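Local coordinates for protein latency-associated nuclear antigen (Murid herpesvirus 4, PDB 4BLG) that probably binds DNA through this C-terminal domain and pairs with a second copy of itself, as a viral nuclear protein of latency, at residues G31-H36 / Q59-L64. Sequence-based numbering, arbitrary orientation.
Sequences GHPPTH and QSKHVL
No hydrogen bond joins 31-36 to 59-64, although three carbonyl oxygens lie in the seam: across it, those of Gly-31, His-32 and Lys-61 each have a carbon as closest partner. Lys-61 O receives a CA-H...O contact from Pro-33, CA to O 3.1 Å with 129° at the hydrogen, and Pro-33 CB packs against the same oxygen. Along the Gly-31 carbonyl runs the Lys-61 chain, bent at chi2 (63°); its CG lies 3.1 Å from Gly-31 O and its CE 3.5 Å from that oxygen. Beyond the bend the chain runs extended, and NZ makes a weak hydrogen bond to Pro-29 O. The His-62 imidazole brings CE1 to 3.0 Å from His-32 O, which sits obliquely to the ring; NE2 is about as near but poorly angled for a bond. Pro-34 CD is a looser neighbour, 4.4 Å from His-62 CD2. Ser-60 OG accepts from His-62 N (3.1 Å), an ST turn across Lys-61, and also bonds Leu-26 O. Val-74 and Pro-75 of the second subunit pack on Pro-33 and Lys-61. At the surface of the LANA DNA-binding domain, the contact joins the loop between helix 24-27 and strand 39-45 to the link from helix 48-57 into strand 64-70, an outermost strand, within this chain, of the four-stranded antiparallel sheet.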
ATOM      1  N   GLY A  31     -11.008   2.875  22.605  1.00 50.31           N
ATOM      2  CA  GLY A  31      -9.618   3.087  22.970  1.00 53.62           C
ATOM      3  C   GLY A  31      -8.998   4.173  22.107  1.00 60.64           C
ATOM      4  O   GLY A  31      -9.709   4.948  21.461  1.00 49.91           O
ATOM      5  N   HIS A  32      -7.669   4.228  22.095  1.00 75.29           N
ATOM      6  CA  HIS A  32      -6.948   5.279  21.381  1.00 72.98           C
ATOM      7  C   HIS A  32      -6.040   4.703  20.309  1.00 58.77           C
ATOM      8  O   HIS A  32      -5.319   3.737  20.558  1.00 52.50           O
ATOM      9  CB  HIS A  32      -6.107   6.094  22.360  1.00 83.43           C
ATOM     10  CG  HIS A  32      -6.919   6.859  23.351  1.00 98.34           C
ATOM     11  ND1 HIS A  32      -7.082   6.450  24.660  1.00105.34           N
ATOM     12  CD2 HIS A  32      -7.628   8.005  23.228  1.00104.35           C
ATOM     13  CE1 HIS A  32      -7.847   7.314  25.297  1.00113.05           C
ATOM     14  NE2 HIS A  32      -8.195   8.270  24.450  1.00114.24           N
ATOM     15  N   PRO A  33      -6.062   5.301  19.108  1.00 52.38           N
ATOM     16  CA  PRO A  33      -5.157   4.787  18.082  1.00 53.00           C
ATOM     17  C   PRO A  33      -3.728   5.032  18.504  1.00 46.40           C
ATOM     18  O   PRO A  33      -3.484   5.894  19.343  1.00 48.67           O
ATOM     19  CB  PRO A  33      -5.503   5.623  16.847  1.00 43.36           C
ATOM     20  CG  PRO A  33      -6.060   6.880  17.387  1.00 67.50           C
ATOM     21  CD  PRO A  33      -6.753   6.526  18.675  1.00 57.76           C
ATOM     22  N   PRO A  34      -2.788   4.271  17.945  1.00 45.67           N
ATOM     23  CA  PRO A  34      -1.402   4.539  18.306  1.00 46.09           C
ATOM     24  C   PRO A  34      -0.975   5.879  17.722  1.00 46.76           C
ATOM     25  O   PRO A  34      -1.650   6.427  16.846  1.00 47.15           O
ATOM     26  CB  PRO A  34      -0.648   3.394  17.641  1.00 53.42           C
ATOM     27  CG  PRO A  34      -1.487   3.024  16.461  1.00 41.68           C
ATOM     28  CD  PRO A  34      -2.908   3.275  16.865  1.00 47.93           C
ATOM     29  N   THR A  35       0.147   6.392  18.193  1.00 48.94           N
ATOM     30  CA  THR A  35       0.609   7.701  17.769  1.00 50.14           C
ATOM     31  C   THR A  35       1.090   7.647  16.330  1.00 54.17           C
ATOM     32  O   THR A  35       0.853   8.578  15.561  1.00 53.55           O
ATOM     33  CB  THR A  35       1.735   8.191  18.667  1.00 53.33           C
ATOM     34  OG1 THR A  35       1.257   8.254  20.015  1.00 55.39           O
ATOM     35  CG2 THR A  35       2.221   9.577  18.225  1.00 54.87           C
ATOM     36  N   HIS A  36       1.754   6.549  15.974  1.00 51.98           N
ATOM     37  CA  HIS A  36       2.250   6.348  14.615  1.00 47.57           C
ATOM     38  C   HIS A  36       2.013   4.913  14.165  1.00 46.64           C
ATOM     39  O   HIS A  36       2.014   3.986  14.975  1.00 44.96           O
ATOM     40  CB  HIS A  36       3.748   6.660  14.528  1.00 52.21           C
ATOM     41  CG  HIS A  36       4.095   8.074  14.867  1.00 58.91           C
ATOM     42  ND1 HIS A  36       3.425   9.155  14.336  1.00 61.14           N
ATOM     43  CD2 HIS A  36       5.052   8.587  15.678  1.00 62.23           C
ATOM     44  CE1 HIS A  36       3.949  10.272  14.809  1.00 61.53           C
ATOM     45  NE2 HIS A  36       4.938   9.955  15.625  1.00 61.07           N
ATOM     46  N   GLN A  59     -10.986  -3.385  10.796  1.00 30.29           N
ATOM     47  CA  GLN A  59     -11.080  -1.994  11.212  1.00 31.42           C
ATOM     48  C   GLN A  59     -11.256  -1.937  12.722  1.00 32.37           C
ATOM     49  O   GLN A  59     -12.011  -2.718  13.299  1.00 38.11           O
ATOM     50  CB  GLN A  59     -12.279  -1.311  10.553  1.00 28.79           C
ATOM     51  CG  GLN A  59     -12.272  -1.329   9.038  1.00 38.54           C
ATOM     52  CD  GLN A  59     -11.221  -0.418   8.435  1.00 36.88           C
ATOM     53  OE1 GLN A  59     -10.433   0.211   9.148  1.00 30.40           O
ATOM     54  NE2 GLN A  59     -11.208  -0.337   7.106  1.00 29.19           N
ATOM     55  N   SER A  60     -10.559  -1.006  13.355  1.00 39.13           N
ATOM     56  CA  SER A  60     -10.717  -0.755  14.782  1.00 43.29           C
ATOM     57  C   SER A  60      -9.923   0.491  15.141  1.00 38.80           C
ATOM     58  O   SER A  60      -9.481   1.237  14.264  1.00 43.90           O
ATOM     59  CB  SER A  60     -10.217  -1.936  15.611  1.00 39.58           C
ATOM     60  OG  SER A  60      -8.800  -1.970  15.614  1.00 44.89           O
ATOM     61  N   LYS A  61      -9.733   0.712  16.432  1.00 39.85           N
ATOM     62  CA  LYS A  61      -8.957   1.852  16.884  1.00 48.07           C
ATOM     63  C   LYS A  61      -7.467   1.642  16.621  1.00 46.72           C
ATOM     64  O   LYS A  61      -6.707   2.607  16.543  1.00 44.50           O
ATOM     65  CB  LYS A  61      -9.190   2.094  18.375  1.00 52.75           C
ATOM     66  CG  LYS A  61      -9.743   3.463  18.690  1.00 57.16           C
ATOM     67  CD  LYS A  61     -11.114   3.664  18.084  1.00 56.87           C
ATOM     68  CE  LYS A  61     -11.735   4.960  18.573  1.00 68.09           C
ATOM     69  NZ  LYS A  61     -13.165   5.065  18.192  1.00 78.61           N
ATOM     70  N   HIS A  62      -7.046   0.388  16.491  1.00 37.34           N
ATOM     71  CA  HIS A  62      -5.627   0.087  16.344  1.00 41.85           C
ATOM     72  C   HIS A  62      -5.276  -0.538  14.998  1.00 35.06           C
ATOM     73  O   HIS A  62      -4.108  -0.817  14.730  1.00 35.38           O
ATOM     74  CB  HIS A  62      -5.167  -0.827  17.476  1.00 38.72           C
ATOM     75  CG  HIS A  62      -5.172  -0.169  18.819  1.00 63.57           C
ATOM     76  ND1 HIS A  62      -6.325   0.288  19.419  1.00 73.11           N
ATOM     77  CD2 HIS A  62      -4.164   0.116  19.676  1.00 67.05           C
ATOM     78  CE1 HIS A  62      -6.030   0.820  20.590  1.00 76.70           C
ATOM     79  NE2 HIS A  62      -4.725   0.729  20.771  1.00 74.78           N
ATOM     80  N   VAL A  63      -6.284  -0.756  14.163  1.00 33.46           N
ATOM     81  CA  VAL A  63      -6.088  -1.315  12.832  1.00 31.49           C
ATOM     82  C   VAL A  63      -6.937  -0.504  11.884  1.00 34.52           C
ATOM     83  O   VAL A  63      -8.148  -0.425  12.061  1.00 30.53           O
ATOM     84  CB  VAL A  63      -6.560  -2.786  12.722  1.00 31.76           C
ATOM     85  CG1 VAL A  63      -5.994  -3.429  11.464  1.00 30.86           C
ATOM     86  CG2 VAL A  63      -6.157  -3.582  13.950  1.00 39.57           C
ATOM     87  N   LEU A  64      -6.307   0.110  10.885  1.00 32.19           N
ATOM     88  CA  LEU A  64      -7.043   0.890   9.902  1.00 28.81           C
ATOM     89  C   LEU A  64      -6.750   0.337   8.524  1.00 29.90           C
ATOM     90  O   LEU A  64      -5.591   0.148   8.161  1.00 35.09           O
ATOM     91  CB  LEU A  64      -6.640   2.356   9.973  1.00 29.92           C
ATOM     92  CG  LEU A  64      -6.594   2.966  11.379  1.00 35.51           C
ATOM     93  CD1 LEU A  64      -6.131   4.407  11.294  1.00 41.26           C
ATOM     94  CD2 LEU A  64      -7.939   2.895  12.068  1.00 38.49           C
TER